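Local structure of vinylacetyl-CoA Delta-isomerase (Nitrosopumilus maritimus SCM1, 6VJR) at residues A[229-234]-A[436-441]; A[295-300]-A[335-340]; A[367-372]-A[442-447]. The protein probably dehydrates 4-hydroxybutyryl-CoA and isomerises vinylacetyl-CoA, using bound FAD, a [4Fe-4S] cluster and an iron ion. One frame throughout, in Å; residues are numbered along the deposited sequence.

Contact 1 of 3, residues A[229-234]-A[436-441]; sequences GRQSCD and NAVGYL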
loop_
_atom_site.group_PDB
_atom_site.type_symbol
_atom_site.label_atom_id
_atom_site.label_comp_id
_atom_site.label_asym_id
_atom_site.label_seq_id
_atom_site.Cartn_x
_atom_site.Cartn_y
_atom_site.Cartn_z
ATOM N N GLY A 229 -5.565 -13.961 -30.553
ATOM C CA GLY A 229 -4.809 -14.132 -29.326
ATOM C C GLY A 229 -5.394 -15.213 -28.415
ATOM O O GLY A 229 -6.585 -15.338 -28.244
ATOM N N ARG A 230 -4.514 -15.964 -27.749
ATOM C CA ARG A 230 -4.947 -16.865 -26.699
ATOM C C ARG A 230 -5.372 -16.053 -25.485
ATOM O O ARG A 230 -5.013 -14.888 -25.351
ATOM C CB ARG A 230 -3.830 -17.812 -26.282
ATOM C CG ARG A 230 -3.476 -18.868 -27.311
ATOM C CD ARG A 230 -2.845 -20.073 -26.675
ATOM N NE ARG A 230 -3.860 -20.873 -25.983
ATOM C CZ ARG A 230 -3.784 -22.189 -25.826
ATOM N NH1 ARG A 230 -2.665 -22.855 -26.134
ATOM N NH2 ARG A 230 -4.795 -22.830 -25.263
ATOM N N GLN A 231 -6.110 -16.680 -24.591
ATOM C CA GLN A 231 -6.436 -16.116 -23.300
ATOM C C GLN A 231 -6.260 -17.236 -22.267
ATOM O O GLN A 231 -6.454 -18.420 -22.611
ATOM C CB GLN A 231 -7.864 -15.587 -23.222
ATOM C CG GLN A 231 -8.140 -14.459 -24.196
ATOM C CD GLN A 231 -9.492 -13.825 -23.982
ATOM O OE1 GLN A 231 -10.452 -14.495 -23.593
ATOM N NE2 GLN A 231 -9.571 -12.517 -24.189
ATOM N N SER A 232 -5.964 -16.838 -21.027
ATOM C CA SER A 232 -6.006 -17.757 -19.899
ATOM C C SER A 232 -7.336 -18.527 -19.885
ATOM O O SER A 232 -8.375 -17.911 -19.903
ATOM C CB SER A 232 -5.771 -17.055 -18.599
ATOM O OG SER A 232 -5.809 -18.027 -17.565
ATOM N N CYS A 233 -7.296 -19.866 -19.909
ATOM C CA CYS A 233 -8.499 -20.693 -19.843
ATOM C C CYS A 233 -9.369 -20.591 -21.097
ATOM O O CYS A 233 -10.543 -21.021 -21.066
ATOM C CB CYS A 233 -9.349 -20.430 -18.581
ATOM S SG CYS A 233 -8.473 -20.764 -17.053
ATOM N N ASP A 234 -8.795 -20.117 -22.216
ATOM C CA ASP A 234 -9.555 -19.893 -23.449
ATOM C C ASP A 234 -10.367 -21.139 -23.843
ATOM O O ASP A 234 -11.552 -21.048 -24.169
ATOM C CB ASP A 234 -8.643 -19.440 -24.577
ATOM C CG ASP A 234 -7.317 -20.175 -24.797
ATOM O OD1 ASP A 234 -7.109 -21.287 -24.217
ATOM O OD2 ASP A 234 -6.444 -19.599 -25.488
ATOM N N ASN A 436 -11.638 -13.777 -18.263
ATOM C CA ASN A 436 -12.034 -12.401 -18.039
ATOM C C ASN A 436 -11.011 -11.622 -17.210
ATOM O O ASN A 436 -11.112 -10.403 -17.098
ATOM C CB ASN A 436 -13.485 -12.352 -17.579
ATOM C CG ASN A 436 -14.493 -12.585 -18.692
ATOM O OD1 ASN A 436 -15.614 -13.040 -18.447
ATOM N ND2 ASN A 436 -14.109 -12.342 -19.932
ATOM N N ALA A 437 -10.023 -12.309 -16.614
ATOM C CA ALA A 437 -8.924 -11.615 -15.980
ATOM C C ALA A 437 -8.000 -10.933 -16.974
ATOM O O ALA A 437 -7.294 -9.995 -16.566
ATOM C CB ALA A 437 -8.121 -12.569 -15.131
ATOM N N VAL A 438 -7.933 -11.459 -18.217
ATOM C CA VAL A 438 -7.208 -10.773 -19.272
ATOM C C VAL A 438 -7.638 -9.317 -19.350
ATOM O O VAL A 438 -6.811 -8.424 -19.385
ATOM C CB VAL A 438 -7.389 -11.474 -20.620
ATOM C CG1 VAL A 438 -6.901 -10.628 -21.798
ATOM C CG2 VAL A 438 -6.726 -12.819 -20.560
ATOM N N GLY A 439 -8.942 -9.101 -19.348
ATOM C CA GLY A 439 -9.449 -7.745 -19.384
ATOM C C GLY A 439 -9.432 -7.057 -18.026
ATOM O O GLY A 439 -8.958 -5.918 -17.922
ATOM N N TYR A 440 -9.826 -7.762 -16.960
ATOM C CA TYR A 440 -9.986 -7.069 -15.697
ATOM C C TYR A 440 -8.625 -6.648 -15.121
ATOM O O TYR A 440 -8.513 -5.598 -14.490
ATOM C CB TYR A 440 -10.790 -7.932 -14.724
ATOM C CG TYR A 440 -11.146 -7.219 -13.436
ATOM C CD1 TYR A 440 -11.816 -6.020 -13.442
ATOM C CD2 TYR A 440 -10.703 -7.676 -12.215
ATOM C CE1 TYR A 440 -12.135 -5.352 -12.277
ATOM C CE2 TYR A 440 -11.014 -7.005 -11.039
ATOM C CZ TYR A 440 -11.675 -5.807 -11.058
ATOM O OH TYR A 440 -11.958 -5.121 -9.916
ATOM N N LEU A 441 -7.621 -7.493 -15.297
ATOM C CA LEU A 441 -6.294 -7.248 -14.764
ATOM C C LEU A 441 -5.377 -6.691 -15.837
ATOM O O LEU A 441 -5.008 -5.516 -15.774
ATOM C CB LEU A 441 -5.707 -8.488 -14.080
ATOM C CG LEU A 441 -6.521 -9.052 -12.930
ATOM C CD1 LEU A 441 -5.794 -10.247 -12.287
ATOM C CD2 LEU A 441 -6.823 -7.992 -11.907
#
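Gln-231 meets Val-438 first near its base and again at its amide, the two side chains crossing at about a right angle. Its CB lies 4.0 Å from Val-438 CG2, the same methyl that comes within 4.1 Å of Ser-232 N. Chi1 of -62° sets CG beside the backbone N, and the chain then runs extended until NE2 stands 4.1 Å from Val-438 CG1. No hydrogen bond crosses here: OE1 pairs with Arg-435 NE and NE2 with Glu-254 OE1, two bonds that should fix which way the amide is turned. The site is a seam of the acyl-CoA dehydrogenase-like fold, where the loop after strand 224-228 of the beta region rests on helix 437-446 at Val-438. That loop contains a type II beta turn from Gln-231 to Asp-234, closed by Asp-234 N to Gln-231 O at 2.9 Å. Arg-230 holds the Asp-234 carboxylate side-on and in its guanidinium plane, NE to OD2 at 2.9 Å and NH2 to OD1 at 3.0 Å, while Gln-231 N reaches OD2 from above the carboxylate plane. Arg-230 NH1 forms salt bridges with Glu-239 and Asp-244 of the second subunit.

Contact 2 of 3, residues A[295-300]-A[335-340]; sequences CKTGLG and TIFAAG. With SF4 (iron/sulfur cluster), chain E.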
loop_
_atom_site.group_PDB
_atom_site.type_symbol
_atom_site.label_atom_id
_atom_site.label_comp_id
_atom_site.label_asym_id
_atom_site.label_seq_id
_atom_site.Cartn_x
_atom_site.Cartn_y
_atom_site.Cartn_z
ATOM N N CYS A 295 -15.548 1.421 -17.127
ATOM C CA CYS A 295 -16.108 0.108 -17.453
ATOM C C CYS A 295 -15.674 -0.937 -16.403
ATOM O O CYS A 295 -16.454 -1.792 -15.992
ATOM C CB CYS A 295 -15.753 -0.337 -18.870
ATOM S SG CYS A 295 -13.980 -0.648 -19.111
ATOM N N LYS A 296 -14.446 -0.821 -15.896
ATOM C CA LYS A 296 -13.900 -1.802 -14.986
ATOM C C LYS A 296 -14.572 -1.731 -13.610
ATOM O O LYS A 296 -14.497 -2.670 -12.816
ATOM C CB LYS A 296 -12.406 -1.550 -14.763
ATOM C CG LYS A 296 -11.561 -1.645 -16.022
ATOM C CD LYS A 296 -11.608 -2.940 -16.801
ATOM C CE LYS A 296 -10.829 -2.761 -18.094
ATOM N NZ LYS A 296 -10.890 -3.936 -18.934
ATOM N N THR A 297 -15.264 -0.624 -13.346
ATOM C CA THR A 297 -16.019 -0.512 -12.117
ATOM C C THR A 297 -17.291 -1.360 -12.147
ATOM O O THR A 297 -17.770 -1.778 -11.077
ATOM C CB THR A 297 -16.298 0.921 -11.696
ATOM O OG1 THR A 297 -17.240 1.571 -12.531
ATOM C CG2 THR A 297 -15.033 1.743 -11.605
ATOM N N GLY A 298 -17.872 -1.554 -13.340
ATOM C CA GLY A 298 -18.961 -2.500 -13.468
ATOM C C GLY A 298 -18.506 -3.956 -13.252
ATOM O O GLY A 298 -19.203 -4.758 -12.623
ATOM N N LEU A 299 -17.323 -4.296 -13.761
ATOM C CA LEU A 299 -16.733 -5.594 -13.487
ATOM C C LEU A 299 -16.429 -5.741 -11.986
ATOM O O LEU A 299 -16.675 -6.787 -11.396
ATOM C CB LEU A 299 -15.456 -5.759 -14.302
ATOM C CG LEU A 299 -15.634 -6.296 -15.712
ATOM C CD1 LEU A 299 -16.539 -5.387 -16.548
ATOM C CD2 LEU A 299 -14.309 -6.509 -16.354
ATOM N N GLY A 300 -15.939 -4.668 -11.368
ATOM C CA GLY A 300 -15.731 -4.644 -9.931
ATOM C C GLY A 300 -17.012 -4.947 -9.168
ATOM O O GLY A 300 -16.988 -5.706 -8.205
ATOM N N THR A 335 -13.391 4.670 -6.061
ATOM C CA THR A 335 -12.321 5.638 -6.264
ATOM C C THR A 335 -12.057 5.776 -7.780
ATOM O O THR A 335 -11.849 6.861 -8.307
ATOM C CB THR A 335 -11.065 5.210 -5.475
ATOM O OG1 THR A 335 -11.329 5.310 -4.078
ATOM C CG2 THR A 335 -9.921 6.188 -5.706
ATOM N N ILE A 336 -11.996 4.645 -8.496
ATOM C CA ILE A 336 -11.819 4.653 -9.940
ATOM C C ILE A 336 -12.999 5.366 -10.583
ATOM O O ILE A 336 -12.822 6.242 -11.469
ATOM C CB ILE A 336 -11.649 3.224 -10.487
ATOM C CG1 ILE A 336 -10.371 2.620 -9.956
ATOM C CG2 ILE A 336 -11.704 3.237 -12.010
ATOM C CD1 ILE A 336 -10.352 1.112 -10.066
ATOM N N PHE A 337 -14.199 4.955 -10.178
ATOM C CA PHE A 337 -15.374 5.553 -10.786
ATOM C C PHE A 337 -15.354 7.078 -10.646
ATOM O O PHE A 337 -15.668 7.817 -11.605
ATOM C CB PHE A 337 -16.623 4.987 -10.092
ATOM C CG PHE A 337 -17.913 5.569 -10.618
ATOM C CD1 PHE A 337 -18.353 5.270 -11.892
ATOM C CD2 PHE A 337 -18.695 6.408 -9.818
ATOM C CE1 PHE A 337 -19.525 5.850 -12.392
ATOM C CE2 PHE A 337 -19.843 6.975 -10.335
ATOM C CZ PHE A 337 -20.253 6.676 -11.603
ATOM N N ALA A 338 -15.078 7.553 -9.431
ATOM C CA ALA A 338 -15.077 8.989 -9.125
ATOM C C ALA A 338 -14.104 9.716 -10.045
ATOM O O ALA A 338 -14.409 10.777 -10.576
ATOM C CB ALA A 338 -14.718 9.175 -7.711
ATOM N N ALA A 339 -12.891 9.176 -10.208
ATOM C CA ALA A 339 -11.890 9.821 -11.053
ATOM C C ALA A 339 -12.398 9.967 -12.486
ATOM O O ALA A 339 -12.215 11.005 -13.114
ATOM C CB ALA A 339 -10.543 9.127 -10.921
ATOM N N GLY A 340 -12.973 8.898 -13.041
ATOM C CA GLY A 340 -13.424 8.898 -14.394
ATOM C C GLY A 340 -14.559 9.893 -14.589
ATOM O O GLY A 340 -14.497 10.707 -15.527
HETATM FE FE1 SF4 E . -11.726 -0.884 -22.888
HETATM FE FE2 SF4 E . -13.406 -1.730 -20.884
HETATM FE FE3 SF4 E . -13.347 -3.027 -23.138
HETATM FE FE4 SF4 E . -14.592 -0.654 -23.016
HETATM S S1 SF4 E . -15.255 -2.558 -22.042
HETATM S S2 SF4 E . -13.093 -1.360 -24.682
HETATM S S3 SF4 E . -13.133 0.466 -21.584
HETATM S S4 SF4 E . -11.563 -2.780 -21.746
#
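Thr-297 points its CG2 methyl at helix 320-345, where it settles between Ile-336 and the backbone of Phe-337. The methyl is 3.7 Å from Ile-336 CG2 and 3.6 Å from Phe-337 N. Against Ile-336 the threonine slides past in the opposite direction, and the two meet through their CG2 methyls; against Phe-337 it crosses at about a right angle, and OG1 comes obliquely to the ring, 3.9 Å from CD1. A chi1 of 71° explains this division of labour: CG2 is anti to the carbonyl carbon and faces the other helix, while OG1, held between the backbone N and the carbonyl carbon, is hydrogen-bonded to Val-294 O, just before the segment. The buried hydroxyl thus has a partner without spending it across the interface, where no hydrogen bond forms. Beyond the threonine, the Phe-337 ring makes a cation-pi contact with Arg-88, and Ile-336 packs on Val-369.

The other side of helix 295-314 looks to the metal centre. Cys-295 SG binds cluster iron FE2 at 2.2 Å. Lys-296, bent at chi2 (-57°), leads its chain away from helix 320-345 and brings NZ to 3.1 Å from cluster sulfur S4, where it also pairs with Glu-443 OE1 and Gly-439 O; its positive charge would be expected to offset the negative charge gathered there. One helical turn therefore has two faces: hydrophobic contact with a neighbouring helix of the acyl-CoA dehydrogenase-like bundle, and, on the other, a cysteine ligand of the [4Fe-4S] site, which it shares with Cys-97 and Cys-101.

Contact 3 of 3, residues A[367-372]-A[442-447]; sequences HNVTRF and TESMHG. With FE (Fe (III) ion), chain I; FAD (flavin-adenine dinucleotide), chain F; SF4 (iron/sulfur cluster), chain E.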
loop_
_atom_site.group_PDB
_atom_site.type_symbol
_atom_site.label_atom_id
_atom_site.label_comp_id
_atom_site.label_asym_id
_atom_site.label_seq_id
_atom_site.Cartn_x
_atom_site.Cartn_y
_atom_site.Cartn_z
ATOM N N HIS A 367 -4.464 5.485 -13.871
ATOM C CA HIS A 367 -3.362 5.058 -12.999
ATOM C C HIS A 367 -3.876 4.228 -11.833
ATOM O O HIS A 367 -3.238 3.228 -11.452
ATOM C CB HIS A 367 -2.452 6.213 -12.614
ATOM C CG HIS A 367 -1.043 5.797 -12.398
ATOM N ND1 HIS A 367 -0.310 5.243 -13.429
ATOM C CD2 HIS A 367 -0.242 5.791 -11.322
ATOM C CE1 HIS A 367 0.933 4.995 -12.965
ATOM N NE2 HIS A 367 0.984 5.303 -11.699
ATOM N N ASN A 368 -5.012 4.637 -11.252
ATOM C CA ASN A 368 -5.654 3.832 -10.228
ATOM C C ASN A 368 -6.098 2.469 -10.767
ATOM O O ASN A 368 -6.054 1.461 -10.051
ATOM C CB ASN A 368 -6.727 4.605 -9.482
ATOM C CG ASN A 368 -6.128 5.657 -8.586
ATOM O OD1 ASN A 368 -5.165 5.389 -7.845
ATOM N ND2 ASN A 368 -6.684 6.856 -8.600
ATOM N N VAL A 369 -6.670 2.470 -11.982
ATOM C CA VAL A 369 -7.062 1.231 -12.656
ATOM C C VAL A 369 -5.895 0.238 -12.755
ATOM O O VAL A 369 -6.110 -0.975 -12.700
ATOM C CB VAL A 369 -7.699 1.555 -14.022
ATOM C CG1 VAL A 369 -7.824 0.364 -14.955
ATOM C CG2 VAL A 369 -9.050 2.201 -13.806
ATOM N N THR A 370 -4.652 0.734 -12.906
ATOM C CA THR A 370 -3.476 -0.149 -13.035
ATOM C C THR A 370 -3.162 -0.877 -11.726
ATOM O O THR A 370 -2.379 -1.846 -11.752
ATOM C CB THR A 370 -2.214 0.541 -13.577
ATOM O OG1 THR A 370 -1.642 1.356 -12.547
ATOM C CG2 THR A 370 -2.475 1.310 -14.877
ATOM N N ARG A 371 -3.736 -0.386 -10.619
ATOM C CA ARG A 371 -3.449 -0.885 -9.273
ATOM C C ARG A 371 -4.627 -1.668 -8.679
ATOM O O ARG A 371 -4.475 -2.794 -8.214
ATOM C CB ARG A 371 -3.093 0.319 -8.387
ATOM C CG ARG A 371 -1.797 1.005 -8.781
ATOM C CD ARG A 371 -1.560 2.295 -8.023
ATOM N NE ARG A 371 -0.220 2.819 -8.280
ATOM C CZ ARG A 371 0.278 3.941 -7.783
ATOM N NH1 ARG A 371 -0.436 4.707 -7.009
ATOM N NH2 ARG A 371 1.521 4.299 -8.044
ATOM N N PHE A 372 -5.784 -1.027 -8.617
ATOM C CA PHE A 372 -6.834 -1.486 -7.712
ATOM C C PHE A 372 -7.473 -2.810 -8.144
ATOM O O PHE A 372 -7.839 -3.614 -7.264
ATOM C CB PHE A 372 -7.902 -0.435 -7.439
ATOM C CG PHE A 372 -7.384 0.808 -6.758
ATOM C CD1 PHE A 372 -6.136 0.843 -6.107
ATOM C CD2 PHE A 372 -8.162 1.968 -6.735
ATOM C CE1 PHE A 372 -5.695 2.011 -5.503
ATOM C CE2 PHE A 372 -7.712 3.106 -6.098
ATOM C CZ PHE A 372 -6.466 3.122 -5.490
ATOM N N THR A 442 -4.985 -7.507 -16.815
ATOM C CA THR A 442 -3.915 -7.075 -17.690
ATOM C C THR A 442 -4.305 -5.918 -18.623
ATOM O O THR A 442 -3.461 -5.057 -18.910
ATOM C CB THR A 442 -3.368 -8.299 -18.431
ATOM O OG1 THR A 442 -3.160 -9.377 -17.508
ATOM C CG2 THR A 442 -2.015 -7.967 -19.037
ATOM N N GLU A 443 -5.560 -5.857 -19.095
ATOM C CA GLU A 443 -5.950 -4.721 -19.902
ATOM C C GLU A 443 -6.096 -3.473 -19.023
ATOM O O GLU A 443 -5.784 -2.377 -19.460
ATOM C CB GLU A 443 -7.231 -4.988 -20.673
ATOM C CG GLU A 443 -7.308 -4.054 -21.871
ATOM C CD GLU A 443 -8.112 -2.818 -21.699
ATOM O OE1 GLU A 443 -8.942 -2.826 -20.745
ATOM O OE2 GLU A 443 -7.970 -1.918 -22.559
ATOM N N SER A 444 -6.491 -3.633 -17.753
ATOM C CA SER A 444 -6.435 -2.517 -16.813
ATOM C C SER A 444 -5.013 -1.961 -16.727
ATOM O O SER A 444 -4.770 -0.761 -16.636
ATOM C CB SER A 444 -6.995 -2.903 -15.440
ATOM O OG SER A 444 -8.394 -3.113 -15.537
ATOM N N MET A 445 -4.023 -2.854 -16.705
ATOM C CA MET A 445 -2.626 -2.464 -16.670
ATOM C C MET A 445 -2.173 -1.718 -17.930
ATOM O O MET A 445 -1.526 -0.671 -17.799
ATOM C CB MET A 445 -1.768 -3.723 -16.481
ATOM C CG MET A 445 -0.237 -3.534 -16.475
ATOM S SD MET A 445 0.336 -2.424 -15.200
ATOM C CE MET A 445 0.149 -3.456 -13.742
ATOM N N HIS A 446 -2.486 -2.242 -19.121
ATOM C CA HIS A 446 -1.847 -1.761 -20.362
ATOM C C HIS A 446 -2.751 -0.963 -21.307
ATOM O O HIS A 446 -2.272 -0.276 -22.195
ATOM C CB HIS A 446 -1.219 -2.913 -21.149
ATOM C CG HIS A 446 0.009 -3.435 -20.453
ATOM N ND1 HIS A 446 1.098 -2.626 -20.248
ATOM C CD2 HIS A 446 0.261 -4.581 -19.841
ATOM C CE1 HIS A 446 2.028 -3.310 -19.589
ATOM N NE2 HIS A 446 1.546 -4.527 -19.329
ATOM N N GLY A 447 -4.034 -1.108 -21.164
ATOM C CA GLY A 447 -4.950 -0.430 -22.072
ATOM C C GLY A 447 -4.796 1.100 -22.055
ATOM O O GLY A 447 -4.671 1.723 -21.013
HETATM FE FE FE I . -8.775 -0.243 -23.164
HETATM P PA FAD F . 5.415 -2.352 -24.082
HETATM O O1A FAD F . 5.455 -1.007 -24.682
HETATM O O2A FAD F . 6.308 -3.381 -24.649
HETATM O O5B FAD F . 5.536 -2.137 -22.509
HETATM C C5B FAD F . 6.263 -3.060 -21.661
HETATM C C4B FAD F . 6.967 -2.272 -20.596
HETATM O O4B FAD F . 8.066 -1.537 -21.189
HETATM C C3B FAD F . 6.128 -1.236 -19.824
HETATM O O3B FAD F . 6.533 -1.189 -18.453
HETATM C C2B FAD F . 6.476 0.074 -20.520
HETATM O O2B FAD F . 6.284 1.263 -19.770
HETATM C C1B FAD F . 7.951 -0.159 -20.857
HETATM N N9A FAD F . 8.412 0.595 -22.016
HETATM C C8A FAD F . 8.078 0.459 -23.347
HETATM N N7A FAD F . 8.699 1.277 -24.158
HETATM C C5A FAD F . 9.485 2.032 -23.307
HETATM C C6A FAD F . 10.389 3.087 -23.551
HETATM N N6A FAD F . 10.680 3.521 -24.778
HETATM N N1A FAD F . 10.969 3.674 -22.479
HETATM C C2A FAD F . 10.692 3.189 -21.255
HETATM N N3A FAD F . 9.895 2.185 -20.900
HETATM C C4A FAD F . 9.303 1.640 -21.981
HETATM N N1 FAD F . -4.384 -1.145 -28.492
HETATM C C2 FAD F . -5.114 -0.724 -29.578
HETATM O O2 FAD F . -4.658 0.054 -30.430
HETATM N N3 FAD F . -6.430 -1.130 -29.688
HETATM C C4 FAD F . -7.100 -1.959 -28.834
HETATM O O4 FAD F . -8.230 -2.351 -29.069
HETATM C C4X FAD F . -6.280 -2.472 -27.748
HETATM N N5 FAD F . -6.841 -3.317 -26.876
HETATM C C5X FAD F . -6.003 -3.964 -25.993
HETATM C C6 FAD F . -6.480 -5.027 -25.212
HETATM C C7 FAD F . -5.653 -5.730 -24.350
HETATM C C7M FAD F . -6.185 -6.934 -23.610
HETATM C C8 FAD F . -4.335 -5.278 -24.137
HETATM C C8M FAD F . -3.453 -5.950 -23.126
HETATM C C9 FAD F . -3.864 -4.184 -24.824
HETATM C C9A FAD F . -4.681 -3.536 -25.784
HETATM N N10 FAD F . -4.195 -2.505 -26.588
HETATM C C10 FAD F . -4.934 -1.998 -27.656
HETATM C "C1'" FAD F . -2.738 -2.274 -26.538
HETATM C "C2'" FAD F . -2.188 -1.418 -25.423
HETATM O "O2'" FAD F . -2.412 -0.052 -25.776
HETATM C "C3'" FAD F . -0.687 -1.691 -25.247
HETATM O "O3'" FAD F . -0.588 -2.988 -24.690
HETATM C "C4'" FAD F . 0.082 -0.631 -24.442
HETATM O "O4'" FAD F . 0.195 0.588 -25.188
HETATM C "C5'" FAD F . 1.474 -1.091 -24.051
HETATM O "O5'" FAD F . 2.212 -1.424 -25.216
HETATM P P FAD F . 2.889 -2.817 -25.370
HETATM O O1P FAD F . 1.940 -3.918 -25.190
HETATM O O2P FAD F . 3.677 -2.764 -26.611
HETATM O O3P FAD F . 3.919 -2.968 -24.151
HETATM FE FE1 SF4 E . -11.726 -0.884 -22.888
HETATM FE FE2 SF4 E . -13.406 -1.730 -20.884
HETATM FE FE3 SF4 E . -13.347 -3.027 -23.138
HETATM FE FE4 SF4 E . -14.592 -0.654 -23.016
HETATM S S1 SF4 E . -15.255 -2.558 -22.042
HETATM S S2 SF4 E . -13.093 -1.360 -24.682
HETATM S S3 SF4 E . -13.133 0.466 -21.584
HETATM S S4 SF4 E . -11.563 -2.780 -21.746
#
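Chi1 of 75° at Thr-370 turns CG2 toward helix 437-446. Met-445 CB points away from the threonine's segment; with CG anti to the backbone N (chi1 178°), bends at chi2 and chi3 bring the end of the chain back. The methionine methyl CE thereby ends 3.6 Å from Thr-370 O, with SD 4.2 Å from Thr-370 CB. Thr-370 CG2 lies across the last helical turn, 3.6 Å from Ser-444 O and 3.7 Å from Met-445 O. Its hydroxyl is spent in its own segment, OG1 donating to His-367 O at 2.7 Å from a position tilted out of the carbonyl plane. With an alanine here, the hydrogen bond to His-367 O would be lost and the gap left by CG2 would probably leave the carbonyls of Ser-444 and Met-445 without their cover. Val-369 also packs on Ser-444, but it was modelled in two conformers, so its short approach is doubtful. Ser-444 OG turns back to Tyr-440 O, and Ser-444 O is met by Lys-366 NZ.

On the next residue back the same helix carries Glu-443, bent at chi2, whose OE2 binds the iron ion at 2.0 Å beside His-289 and Tyr-293. The residue also belongs to the pocket of the [4Fe-4S] cluster. His-446 CB touches the flavin's ribityl chain, 3.6 Å from FAD O3'. Glu-443 CG lies 3.4 Å from FAD C7, so one carboxylate side chain places iron and flavin side by side, consistent with a flavin and metal centre acting on the same substrate, as proposed for 4-hydroxybutyryl-CoA dehydratases.

How the contacts relate
From the N terminus, the chain opens contact 1 at 229-234, in a loop between strands 224-228 and 254-259. Contact 2 then opens at 295-300 and closes its short loop at 335-340, all within the longer span of contact 1. Contact 3 opens next at 367-372; helix 437-446 then closes contact 1 with 436-441 and contact 3 with the following 442-447, so these two cross, while contacts 2 and 3 stand in series. Val-438 O to Glu-443 N joins contacts 1 and 3 along this helix. Thr-335 packing against Phe-372 links contact 2 to contact 3. Together the contacts tie the beta region to the helical bundle around the cluster, which contacts 2 and 3 both touch.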